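PDB 5TR7: D-alanyl-D-alanine carboxypeptidase from Vibrio cholerae, which probably trims the C-terminal D-alanine from peptidoglycan precursors, as a serine-type, penicillin-binding carboxypeptidase of the peptidase S11 family. Local coordinates for residues 63-68 with 106-111; 69-74 with 98-103; 187-192 with 235-240; 196-201 with 220-225. All blocks are in the same frame, centred on the assembly; numbering follows the deposited sequence.

Contact 1 (63-68 with 106-111); sequences SKNAWA and MAEHVA
E108 reaches from helix 100-111 across to S63 and N65 and spends its two carboxylate oxygens on them, one apiece. Its CB points at the 63-68 segment, and beyond CG the chain runs straight on (chi2 -179°), spanning the distance between two backbones whose nearest CA atoms, those of S63 and E108, are 8.6 Å apart. CD arrives 3.4 Å from S63 OG. OE1 then takes the hydroxyl of S63, with OG at 2.7 Å on the syn side and slightly out of the carboxylate plane. OE2 receives the amide of N65 nearly head-on: ND2 lies 2.9 Å from OE2 and the bond is almost straight at 170°. The N65 amide and the carboxylate are turned steeply against each other, 71° apart, yet OE2 still falls in the plane of the amide. S63 suits its place because its short hydroxyl works twice: while donating to E108, OG accepts from the backbone N of N65 at 3.0 Å. OG is thus engaged by both partners, and N65 follows two residues later to offer its amide to the same carboxylate. Partly open to solvent, the contact ties a helix to an ST turn.

Contact 2 (69-74 with 98-103); sequences KNFPDS and SGNDAC
The ring of F71 lies against the first turn of helix 100-111, with N100 CB over one face. The methylene sits 3.8 Å from the ring centroid and 23° off its normal, a CH-pi contact. D101 N lies over the same face, both atoms off-centre, and D101 CA is 3.7 Å from F71 CE2. N70 CB backs the opposite face, so the flat ring is sandwiched. N100 CG stands beside its backbone N (chi1 -66°), which leaves CB on the ring and leads the amide, turned 65° from the ring plane, away toward S74 and K38. There ND2 comes within 3.0 Å of S74 OG, and OD1 accepts a hydrogen bond from K38, the predicted proton acceptor. An asparagine fits, having a nonpolar methylene for the ring and an amide for that lysine. S98, G99 and N100 form the SxN motif of penicillin-binding proteins, and S98 is itself a predicted active-site residue. D101 turns its carboxylate to the backbone N atoms of M77, F78 and V79. The loop 69-74, from the connection between strands 59-61 and 84-86, thus lies along the start of helix 100-111, while A102 packs on helix 87-95 and C103 reaches both that helix and helix 37-50.

Contact 3 (187-192 with 235-240); sequences NGLLWD and ARKAES. With NO2 (nitrite ion), chain F.
K237 comes to G188 and L189 with its CG beside the backbone N (chi1 -78°) and a bend at chi3 of -82°, which swings the aliphatic chain past the start of the 187-192 segment. G188, having no side chain, lets K237 CD lie close against its CA, at 3.7 Å. The side chains of L189 and K237 run antiparallel alongside one another, with L189 CD2 4.0 Å from K237 CB. The other methyl, CD1, reaches one turn further along the helix to S240 CB at 3.9 Å. The hydroxyl of S240 is turned back to its own helix, giving its proton to R236 O, so the serine presents carbon to the leucine. These contacts dock a short 3-10 turn, 188-191, on helix 233-251, the C-terminal helix of the beta-lactamase-like domain. R236 and S240 in turn pack on strand 209-218 of its antiparallel sheet. Between turn and helix sits a nitrite ion, probably from the crystallisation liquor. G188 N holds its O1 at 2.9 Å, a backbone donor at the start of the 3-10 turn. R236, bent at chi3 (69°), brings its guanidinium edge to the other oxygen: NE lies 2.6 Å from nitrite O2, in plane, and NH2 adds a weaker bond. The K237 atom nearest the ion is CG, 3.2 Å from nitrite O1; its ammonium makes no hydrogen bond there but may add longer-range attraction. The guanidinium is itself held in place, NH2 by a salt bridge to E233 and NH1 by the carbonyl of N211.

Contact 4 (196-201 with 220-225); sequences NVDGIK and NMRLVA
D198 and R222 meet end-on, and nearly all of this contact's tightness is in that one pair. R222 NH1 lies 2.9 Å from D198 OD2 and R222 NH2 3.1 Å from D198 OD1, both bonds close to straight. Each oxygen uses its syn lone pair. Carboxylate and guanidinium are only 10° from coplanar, the usual geometry of a two-pronged salt bridge. R222 starts out extended and then bends at chi3 (-79°), which turns its flat end to the aspartate. Strands 196-205 and 221-230 are not neighbours: strand 209-218 runs between them, so the two charged chains bridge over it, a span that the length of arginine suits. Away from the pair, contact is slack. I200 and V224, buried, come no nearer than 4.9 Å between I200 CD1 and V224 CG1, while the ion pair itself is partly exposed to solvent. Both groups have a further partner, Y168 OH at D198 OD1 and S215 OG at R222 NH2. With two bonds between them and one further partner each, rotation of the flat groups is probably restricted, and the positive charge so close by would be expected to keep D198 ionised.

In the fold
Contacts 1 and 2 share helix 100-111 and the loop before strand 84-86, and contact 2 is nested within the span that contact 1 closes. Contact 1 is polar and at the surface; contact 2 is buried and mixes aromatic packing with predicted active-site neighbours. Contacts 3 and 4 lie on the far side of the chain's centre from contact 1, around the five-stranded sheet and the helix following it: partly buried aliphatic packing beside an anion, and a surface salt bridge. They meet where N187 ND2 approaches G199 O. Contacts 2 and 4 meet at the predicted active site, where S98 hydrogen-bonds K201, the predicted substrate-binding lysine.

Contact 1 (63-68 with 106-111)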
loop_
_atom_site.group_PDB
_atom_site.type_symbol
_atom_site.label_atom_id
_atom_site.label_comp_id
_atom_site.label_asym_id
_atom_site.label_seq_id
_atom_site.Cartn_x
_atom_site.Cartn_y
_atom_site.Cartn_z
ATOM N N SER A 63 -18.770 -5.724 -11.293
ATOM C CA SER A 63 -18.936 -6.878 -12.223
ATOM C C SER A 63 -18.778 -8.201 -11.476
ATOM O O SER A 63 -18.461 -8.229 -10.258
ATOM C CB SER A 63 -17.855 -6.869 -13.281
ATOM O OG SER A 63 -16.608 -7.292 -12.701
ATOM N N LYS A 64 -18.946 -9.276 -12.249
ATOM C CA LYS A 64 -18.744 -10.661 -11.834
ATOM C C LYS A 64 -17.351 -10.855 -11.236
ATOM O O LYS A 64 -17.163 -11.663 -10.350
ATOM C CB LYS A 64 -18.736 -11.607 -13.056
ATOM C CG LYS A 64 -20.059 -11.915 -13.743
ATOM C CD LYS A 64 -19.838 -12.979 -14.846
ATOM C CE LYS A 64 -21.120 -13.648 -15.339
ATOM N NZ LYS A 64 -20.775 -14.769 -16.257
ATOM N N ASN A 65 -16.371 -10.136 -11.765
ATOM C CA ASN A 65 -14.993 -10.281 -11.337
ATOM C C ASN A 65 -14.691 -9.623 -10.020
ATOM O O ASN A 65 -13.781 -10.027 -9.352
ATOM C CB ASN A 65 -14.078 -9.714 -12.370
ATOM C CG ASN A 65 -14.224 -10.392 -13.679
ATOM O OD1 ASN A 65 -14.513 -11.593 -13.765
ATOM N ND2 ASN A 65 -14.050 -9.637 -14.706
ATOM N N ALA A 66 -15.451 -8.601 -9.666
ATOM C CA ALA A 66 -15.327 -7.954 -8.391
ATOM C C ALA A 66 -16.199 -8.662 -7.272
ATOM O O ALA A 66 -16.178 -8.273 -6.118
ATOM C CB ALA A 66 -15.729 -6.493 -8.581
ATOM N N TRP A 67 -16.984 -9.661 -7.649
ATOM C CA TRP A 67 -17.864 -10.368 -6.736
ATOM C C TRP A 67 -17.088 -10.939 -5.542
ATOM O O TRP A 67 -16.046 -11.628 -5.698
ATOM C CB TRP A 67 -18.548 -11.503 -7.519
ATOM C CG TRP A 67 -19.744 -12.264 -7.024
ATOM C CD1 TRP A 67 -20.238 -13.440 -7.574
ATOM C CD2 TRP A 67 -20.578 -11.979 -5.889
ATOM N NE1 TRP A 67 -21.346 -13.858 -6.878
ATOM C CE2 TRP A 67 -21.596 -12.976 -5.856
ATOM C CE3 TRP A 67 -20.620 -10.937 -4.944
ATOM C CZ2 TRP A 67 -22.600 -13.002 -4.857
ATOM C CZ3 TRP A 67 -21.638 -10.949 -3.955
ATOM C CH2 TRP A 67 -22.611 -11.978 -3.928
ATOM N N ALA A 68 -17.594 -10.597 -4.360
ATOM C CA ALA A 68 -17.050 -11.050 -3.085
ATOM C C ALA A 68 -16.758 -12.526 -3.128
ATOM O O ALA A 68 -15.783 -12.974 -2.519
ATOM C CB ALA A 68 -18.032 -10.782 -1.963
ATOM N N MET A 106 -12.214 -1.085 -9.204
ATOM C CA MET A 106 -11.545 0.172 -9.669
ATOM C C MET A 106 -10.685 -0.081 -10.898
ATOM O O MET A 106 -10.645 0.721 -11.824
ATOM C CB MET A 106 -10.717 0.848 -8.573
ATOM C CG MET A 106 -11.583 1.534 -7.506
ATOM S SD MET A 106 -12.653 2.825 -8.212
ATOM C CE MET A 106 -11.447 3.973 -8.906
ATOM N N ALA A 107 -10.033 -1.229 -10.920
ATOM C CA ALA A 107 -9.197 -1.595 -12.047
ATOM C C ALA A 107 -10.024 -1.544 -13.329
ATOM O O ALA A 107 -9.639 -0.913 -14.342
ATOM C CB ALA A 107 -8.613 -2.977 -11.812
ATOM N N GLU A 108 -11.216 -2.140 -13.247
ATOM C CA GLU A 108 -12.113 -2.172 -14.382
ATOM C C GLU A 108 -12.672 -0.801 -14.718
ATOM O O GLU A 108 -12.777 -0.458 -15.890
ATOM C CB GLU A 108 -13.243 -3.182 -14.181
ATOM C CG GLU A 108 -12.794 -4.626 -14.131
ATOM C CD GLU A 108 -13.947 -5.619 -13.953
ATOM O OE1 GLU A 108 -15.102 -5.244 -13.555
ATOM O OE2 GLU A 108 -13.709 -6.802 -14.278
ATOM N N HIS A 109 -13.005 -0.011 -13.707
ATOM C CA HIS A 109 -13.567 1.329 -13.975
ATOM C C HIS A 109 -12.511 2.214 -14.658
ATOM O O HIS A 109 -12.822 3.069 -15.466
ATOM C CB HIS A 109 -13.977 1.963 -12.628
ATOM C CG HIS A 109 -14.571 3.322 -12.741
ATOM N ND1 HIS A 109 -15.822 3.526 -13.267
ATOM C CD2 HIS A 109 -14.120 4.541 -12.367
ATOM C CE1 HIS A 109 -16.128 4.801 -13.210
ATOM N NE2 HIS A 109 -15.102 5.449 -12.692
ATOM N N VAL A 110 -11.253 2.038 -14.259
ATOM C CA VAL A 110 -10.169 2.835 -14.821
ATOM C C VAL A 110 -9.731 2.408 -16.218
ATOM O O VAL A 110 -9.627 3.233 -17.077
ATOM C CB VAL A 110 -8.940 2.868 -13.897
ATOM C CG1 VAL A 110 -7.716 3.414 -14.585
ATOM C CG2 VAL A 110 -9.214 3.693 -12.654
ATOM N N ALA A 111 -9.500 1.127 -16.441
ATOM C CA ALA A 111 -8.979 0.644 -17.719
ATOM C C ALA A 111 -9.779 -0.450 -18.434
ATOM O O ALA A 111 -9.228 -1.110 -19.297
ATOM C CB ALA A 111 -7.540 0.176 -17.476
#

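Contact 2 (69-74 with 98-103)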
loop_
_atom_site.group_PDB
_atom_site.type_symbol
_atom_site.label_atom_id
_atom_site.label_comp_id
_atom_site.label_asym_id
_atom_site.label_seq_id
_atom_site.Cartn_x
_atom_site.Cartn_y
_atom_site.Cartn_z
ATOM N N LYS A 69 -17.611 -13.250 -3.847
ATOM C CA LYS A 69 -17.489 -14.690 -4.022
ATOM C C LYS A 69 -16.130 -15.134 -4.552
ATOM O O LYS A 69 -15.706 -16.271 -4.290
ATOM C CB LYS A 69 -18.619 -15.257 -4.904
ATOM C CG LYS A 69 -18.508 -16.771 -5.069
ATOM C CD LYS A 69 -19.720 -17.563 -5.537
ATOM C CE LYS A 69 -19.353 -19.032 -5.288
ATOM N NZ LYS A 69 -20.446 -20.016 -5.488
ATOM N N ASN A 70 -15.444 -14.264 -5.285
ATOM C CA ASN A 70 -14.117 -14.627 -5.829
ATOM C C ASN A 70 -12.995 -14.536 -4.798
ATOM O O ASN A 70 -11.899 -15.040 -5.038
ATOM C CB ASN A 70 -13.724 -13.677 -6.946
ATOM C CG ASN A 70 -14.703 -13.716 -8.108
ATOM O OD1 ASN A 70 -15.073 -14.773 -8.552
ATOM N ND2 ASN A 70 -15.093 -12.570 -8.605
ATOM N N PHE A 71 -13.258 -13.899 -3.649
ATOM C CA PHE A 71 -12.203 -13.688 -2.638
ATOM C C PHE A 71 -12.537 -14.272 -1.274
ATOM O O PHE A 71 -12.884 -13.529 -0.313
ATOM C CB PHE A 71 -11.936 -12.195 -2.538
ATOM C CG PHE A 71 -11.607 -11.574 -3.860
ATOM C CD1 PHE A 71 -10.335 -11.703 -4.424
ATOM C CD2 PHE A 71 -12.597 -10.899 -4.569
ATOM C CE1 PHE A 71 -10.083 -11.177 -5.680
ATOM C CE2 PHE A 71 -12.323 -10.327 -5.802
ATOM C CZ PHE A 71 -11.066 -10.487 -6.362
ATOM N N PRO A 72 -12.555 -15.615 -1.204
ATOM C CA PRO A 72 -12.840 -16.243 0.069
ATOM C C PRO A 72 -11.554 -16.246 0.893
ATOM O O PRO A 72 -10.456 -16.336 0.330
ATOM C CB PRO A 72 -13.229 -17.649 -0.345
ATOM C CG PRO A 72 -12.424 -17.909 -1.605
ATOM C CD PRO A 72 -12.180 -16.594 -2.246
ATOM N N ASP A 73 -11.621 -16.093 2.191
ATOM C CA ASP A 73 -10.374 -16.113 3.024
ATOM C C ASP A 73 -9.507 -14.849 2.986
ATOM O O ASP A 73 -8.542 -14.814 3.712
ATOM C CB ASP A 73 -9.385 -17.253 2.683
ATOM C CG ASP A 73 -10.044 -18.577 2.424
ATOM O OD1 ASP A 73 -11.237 -18.740 2.695
ATOM O OD2 ASP A 73 -9.358 -19.421 1.867
ATOM N N SER A 74 -9.826 -13.839 2.170
ATOM C CA SER A 74 -9.069 -12.609 2.107
ATOM C C SER A 74 -9.979 -11.399 2.369
ATOM O O SER A 74 -11.166 -11.461 2.278
ATOM C CB SER A 74 -8.372 -12.446 0.761
ATOM O OG SER A 74 -9.278 -12.435 -0.286
ATOM N N SER A 98 -8.314 -2.779 2.671
ATOM C CA SER A 98 -7.474 -3.722 1.930
ATOM C C SER A 98 -8.381 -4.703 1.186
ATOM O O SER A 98 -8.087 -5.893 1.057
ATOM C CB SER A 98 -6.528 -4.457 2.940
ATOM O OG SER A 98 -5.394 -4.910 2.255
ATOM N N GLY A 99 -9.485 -4.207 0.656
ATOM C CA GLY A 99 -10.447 -5.098 -0.010
ATOM C C GLY A 99 -10.064 -5.480 -1.438
ATOM O O GLY A 99 -9.925 -4.623 -2.284
ATOM N N ASN A 100 -9.838 -6.757 -1.689
ATOM C CA ASN A 100 -9.479 -7.223 -3.017
ATOM C C ASN A 100 -10.569 -7.000 -4.067
ATOM O O ASN A 100 -10.260 -6.785 -5.253
ATOM C CB ASN A 100 -9.183 -8.719 -2.987
ATOM C CG ASN A 100 -7.964 -9.081 -2.197
ATOM O OD1 ASN A 100 -7.109 -8.273 -1.935
ATOM N ND2 ASN A 100 -7.899 -10.315 -1.816
ATOM N N ASP A 101 -11.837 -7.157 -3.628
ATOM C CA ASP A 101 -13.002 -6.936 -4.482
ATOM C C ASP A 101 -12.994 -5.498 -5.032
ATOM O O ASP A 101 -13.108 -5.257 -6.278
ATOM C CB ASP A 101 -14.321 -7.346 -3.787
ATOM C CG ASP A 101 -14.539 -6.677 -2.372
ATOM O OD1 ASP A 101 -13.569 -6.099 -1.827
ATOM O OD2 ASP A 101 -15.687 -6.755 -1.807
ATOM N N ALA A 102 -12.767 -4.541 -4.135
ATOM C CA ALA A 102 -12.744 -3.133 -4.532
ATOM C C ALA A 102 -11.588 -2.837 -5.508
ATOM O O ALA A 102 -11.704 -1.935 -6.332
ATOM C CB ALA A 102 -12.612 -2.234 -3.322
ATOM N N CYS A 103 -10.480 -3.576 -5.368
ATOM C CA CYS A 103 -9.330 -3.402 -6.276
ATOM C C CYS A 103 -9.717 -3.729 -7.687
ATOM O O CYS A 103 -9.486 -2.936 -8.611
ATOM C CB CYS A 103 -8.136 -4.270 -5.901
ATOM S SG CYS A 103 -7.271 -3.741 -4.426
#

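Contact 3 (187-192 with 235-240)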
loop_
_atom_site.group_PDB
_atom_site.type_symbol
_atom_site.label_atom_id
_atom_site.label_comp_id
_atom_site.label_asym_id
_atom_site.label_seq_id
_atom_site.Cartn_x
_atom_site.Cartn_y
_atom_site.Cartn_z
ATOM N N ASN A 187 -2.866 -0.660 10.062
ATOM C CA ASN A 187 -1.631 -0.003 10.470
ATOM C C ASN A 187 -1.804 0.593 11.900
ATOM O O ASN A 187 -2.243 1.738 12.098
ATOM C CB ASN A 187 -1.292 1.063 9.467
ATOM C CG ASN A 187 -0.035 1.789 9.780
ATOM O OD1 ASN A 187 0.754 1.381 10.623
ATOM N ND2 ASN A 187 0.184 2.893 9.069
ATOM N N GLY A 188 -1.483 -0.216 12.879
ATOM C CA GLY A 188 -1.604 0.121 14.294
ATOM C C GLY A 188 -0.791 1.326 14.714
ATOM O O GLY A 188 -1.194 2.062 15.618
ATOM N N LEU A 189 0.297 1.605 13.989
ATOM C CA LEU A 189 1.093 2.791 14.301
ATOM C C LEU A 189 0.339 4.096 14.150
ATOM O O LEU A 189 0.747 5.109 14.733
ATOM C CB LEU A 189 2.400 2.821 13.518
ATOM C CG LEU A 189 3.461 1.783 13.943
ATOM C CD1 LEU A 189 4.652 2.014 13.062
ATOM C CD2 LEU A 189 3.896 1.879 15.415
ATOM N N LEU A 190 -0.801 4.073 13.460
ATOM C CA LEU A 190 -1.639 5.285 13.339
ATOM C C LEU A 190 -2.159 5.744 14.708
ATOM O O LEU A 190 -2.493 6.895 14.858
ATOM C CB LEU A 190 -2.819 5.016 12.456
ATOM C CG LEU A 190 -2.495 4.785 10.974
ATOM C CD1 LEU A 190 -3.779 4.338 10.256
ATOM C CD2 LEU A 190 -1.892 6.020 10.321
ATOM N N TRP A 191 -2.241 4.815 15.681
ATOM C CA TRP A 191 -2.748 5.098 17.029
ATOM C C TRP A 191 -1.633 5.482 18.024
ATOM O O TRP A 191 -1.908 5.845 19.169
ATOM C CB TRP A 191 -3.478 3.836 17.548
ATOM C CG TRP A 191 -4.852 3.666 17.050
ATOM C CD1 TRP A 191 -5.988 4.072 17.687
ATOM C CD2 TRP A 191 -5.282 3.067 15.825
ATOM N NE1 TRP A 191 -7.090 3.745 16.947
ATOM C CE2 TRP A 191 -6.690 3.143 15.792
ATOM C CE3 TRP A 191 -4.620 2.447 14.759
ATOM C CZ2 TRP A 191 -7.448 2.656 14.726
ATOM C CZ3 TRP A 191 -5.385 1.985 13.677
ATOM C CH2 TRP A 191 -6.769 2.031 13.704
ATOM N N ASP A 192 -0.378 5.345 17.615
ATOM C CA ASP A 192 0.734 5.682 18.494
ATOM C C ASP A 192 0.792 7.198 18.718
ATOM O O ASP A 192 1.020 7.988 17.809
ATOM C CB ASP A 192 2.047 5.172 17.915
ATOM C CG ASP A 192 3.221 5.342 18.839
ATOM O OD1 ASP A 192 3.406 6.382 19.496
ATOM O OD2 ASP A 192 4.004 4.404 18.859
ATOM N N ALA A 235 5.414 -7.343 16.336
ATOM C CA ALA A 235 6.722 -7.121 15.834
ATOM C C ALA A 235 6.640 -6.157 14.635
ATOM O O ALA A 235 7.448 -5.246 14.528
ATOM C CB ALA A 235 7.357 -8.454 15.422
ATOM N N ARG A 236 5.691 -6.344 13.732
ATOM C CA ARG A 236 5.561 -5.415 12.597
ATOM C C ARG A 236 5.531 -3.909 13.116
ATOM O O ARG A 236 6.273 -3.039 12.644
ATOM C CB ARG A 236 4.293 -5.753 11.840
ATOM C CG ARG A 236 3.894 -4.725 10.833
ATOM C CD ARG A 236 2.915 -5.264 9.850
ATOM N NE ARG A 236 1.570 -5.577 10.362
ATOM C CZ ARG A 236 0.667 -6.188 9.587
ATOM N NH1 ARG A 236 0.992 -6.566 8.345
ATOM N NH2 ARG A 236 -0.553 -6.455 9.999
ATOM N N LYS A 237 4.765 -3.657 14.159
ATOM C CA LYS A 237 4.724 -2.310 14.709
ATOM C C LYS A 237 6.030 -1.932 15.385
ATOM O O LYS A 237 6.600 -0.897 15.064
ATOM C CB LYS A 237 3.608 -2.136 15.719
ATOM C CG LYS A 237 2.236 -1.958 15.105
ATOM C CD LYS A 237 1.160 -1.586 16.139
ATOM C CE LYS A 237 0.612 -2.790 16.895
ATOM N NZ LYS A 237 -0.524 -2.339 17.755
ATOM N N ALA A 238 6.491 -2.755 16.333
ATOM C CA ALA A 238 7.712 -2.423 17.063
ATOM C C ALA A 238 8.940 -2.255 16.196
ATOM O O ALA A 238 9.653 -1.297 16.345
ATOM C CB ALA A 238 7.992 -3.442 18.137
ATOM N N GLU A 239 9.150 -3.116 15.214
ATOM C CA GLU A 239 10.341 -3.003 14.429
ATOM C C GLU A 239 10.261 -1.769 13.542
ATOM O O GLU A 239 11.270 -1.107 13.331
ATOM C CB GLU A 239 10.572 -4.275 13.613
ATOM C CG GLU A 239 10.705 -5.540 14.482
ATOM C CD GLU A 239 11.790 -5.477 15.559
ATOM O OE1 GLU A 239 11.467 -5.458 16.758
ATOM O OE2 GLU A 239 12.952 -5.331 15.218
ATOM N N SER A 240 9.078 -1.426 13.064
ATOM C CA SER A 240 8.939 -0.219 12.246
ATOM C C SER A 240 9.184 1.017 13.081
ATOM O O SER A 240 9.843 1.950 12.620
ATOM C CB SER A 240 7.546 -0.173 11.601
ATOM O OG SER A 240 7.473 -1.233 10.674
HETATM N N NO2 F . 0.372 -3.353 12.427
HETATM O O1 NO2 F . -0.248 -2.806 13.317
HETATM O O2 NO2 F . 0.207 -4.727 12.444
#

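Contact 4 (196-201 with 220-225)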
loop_
_atom_site.group_PDB
_atom_site.type_symbol
_atom_site.label_atom_id
_atom_site.label_comp_id
_atom_site.label_asym_id
_atom_site.label_seq_id
_atom_site.Cartn_x
_atom_site.Cartn_y
_atom_site.Cartn_z
ATOM N N ASN A 196 4.179 10.644 14.798
ATOM C CA ASN A 196 3.266 11.118 13.777
ATOM C C ASN A 196 3.424 10.244 12.520
ATOM O O ASN A 196 4.051 10.622 11.542
ATOM C CB ASN A 196 3.488 12.601 13.480
ATOM C CG ASN A 196 3.481 13.486 14.773
ATOM O OD1 ASN A 196 2.469 14.139 15.127
ATOM N ND2 ASN A 196 4.604 13.441 15.535
ATOM N N VAL A 197 2.878 9.045 12.600
ATOM C CA VAL A 197 2.829 8.074 11.526
ATOM C C VAL A 197 1.519 8.300 10.816
ATOM O O VAL A 197 0.446 8.241 11.422
ATOM C CB VAL A 197 2.820 6.666 12.089
ATOM C CG1 VAL A 197 2.747 5.661 10.960
ATOM C CG2 VAL A 197 4.082 6.442 12.920
ATOM N N ASP A 198 1.577 8.603 9.526
ATOM C CA ASP A 198 0.381 8.888 8.763
ATOM C C ASP A 198 0.211 7.949 7.532
ATOM O O ASP A 198 -0.559 8.230 6.641
ATOM C CB ASP A 198 0.381 10.402 8.401
ATOM C CG ASP A 198 1.546 10.793 7.507
ATOM O OD1 ASP A 198 2.334 9.885 7.110
ATOM O OD2 ASP A 198 1.687 12.022 7.224
ATOM N N GLY A 199 0.924 6.826 7.530
ATOM C CA GLY A 199 0.810 5.826 6.502
ATOM C C GLY A 199 1.752 4.659 6.817
ATOM O O GLY A 199 2.461 4.687 7.806
ATOM N N ILE A 200 1.840 3.668 5.947
ATOM C CA ILE A 200 1.118 3.642 4.692
ATOM C C ILE A 200 0.249 2.395 4.557
ATOM O O ILE A 200 -0.961 2.457 4.646
ATOM C CB ILE A 200 2.078 3.732 3.495
ATOM C CG1 ILE A 200 3.095 4.848 3.708
ATOM C CG2 ILE A 200 1.329 3.877 2.184
ATOM C CD1 ILE A 200 3.910 5.199 2.447
ATOM N N LYS A 201 0.858 1.250 4.350
ATOM C CA LYS A 201 0.079 0.077 4.074
ATOM C C LYS A 201 0.691 -1.157 4.667
ATOM O O LYS A 201 1.862 -1.402 4.636
ATOM C CB LYS A 201 -0.000 -0.097 2.548
ATOM C CG LYS A 201 -0.918 -1.203 2.035
ATOM C CD LYS A 201 -2.351 -0.774 2.188
ATOM C CE LYS A 201 -3.329 -1.878 1.797
ATOM N NZ LYS A 201 -3.477 -2.988 2.778
ATOM N N ASN A 220 10.995 18.898 10.877
ATOM C CA ASN A 220 11.068 19.024 9.452
ATOM C C ASN A 220 11.461 17.771 8.759
ATOM O O ASN A 220 11.724 17.813 7.547
ATOM C CB ASN A 220 12.080 20.106 9.068
ATOM C CG ASN A 220 11.550 21.484 9.313
ATOM O OD1 ASN A 220 10.435 21.681 9.876
ATOM N ND2 ASN A 220 12.308 22.436 8.931
ATOM N N MET A 221 11.431 16.635 9.474
ATOM C CA MET A 221 11.820 15.382 8.867
ATOM C C MET A 221 10.664 14.518 8.449
ATOM O O MET A 221 9.602 14.565 9.052
ATOM C CB MET A 221 12.668 14.583 9.849
ATOM C CG MET A 221 13.969 15.269 10.246
ATOM S SD MET A 221 14.888 14.367 11.525
ATOM C CE MET A 221 14.098 14.821 13.098
ATOM N N ARG A 222 10.887 13.744 7.394
ATOM C CA ARG A 222 9.933 12.750 6.961
ATOM C C ARG A 222 10.713 11.556 6.517
ATOM O O ARG A 222 11.702 11.668 5.731
ATOM C CB ARG A 222 8.969 13.170 5.876
ATOM C CG ARG A 222 8.029 12.002 5.476
ATOM C CD ARG A 222 7.028 12.301 4.364
ATOM N NE ARG A 222 5.843 13.048 4.799
ATOM C CZ ARG A 222 4.793 12.522 5.389
ATOM N NH1 ARG A 222 3.824 13.298 5.711
ATOM N NH2 ARG A 222 4.728 11.215 5.727
ATOM N N LEU A 223 10.298 10.406 7.051
ATOM C CA LEU A 223 10.940 9.160 6.699
ATOM C C LEU A 223 9.958 8.207 6.126
ATOM O O LEU A 223 8.798 8.280 6.443
ATOM C CB LEU A 223 11.528 8.499 7.931
ATOM C CG LEU A 223 12.567 9.289 8.730
ATOM C CD1 LEU A 223 12.776 8.608 10.111
ATOM C CD2 LEU A 223 13.876 9.375 7.925
ATOM N N VAL A 224 10.449 7.310 5.273
ATOM C CA VAL A 224 9.657 6.217 4.732
ATOM C C VAL A 224 10.399 4.945 5.142
ATOM O O VAL A 224 11.600 4.835 4.913
ATOM C CB VAL A 224 9.544 6.288 3.222
ATOM C CG1 VAL A 224 8.801 5.072 2.707
ATOM C CG2 VAL A 224 8.777 7.524 2.823
ATOM N N ALA A 225 9.701 4.013 5.759
ATOM C CA ALA A 225 10.280 2.719 6.148
ATOM C C ALA A 225 9.480 1.546 5.617
ATOM O O ALA A 225 8.257 1.626 5.423
ATOM C CB ALA A 225 10.364 2.599 7.661
#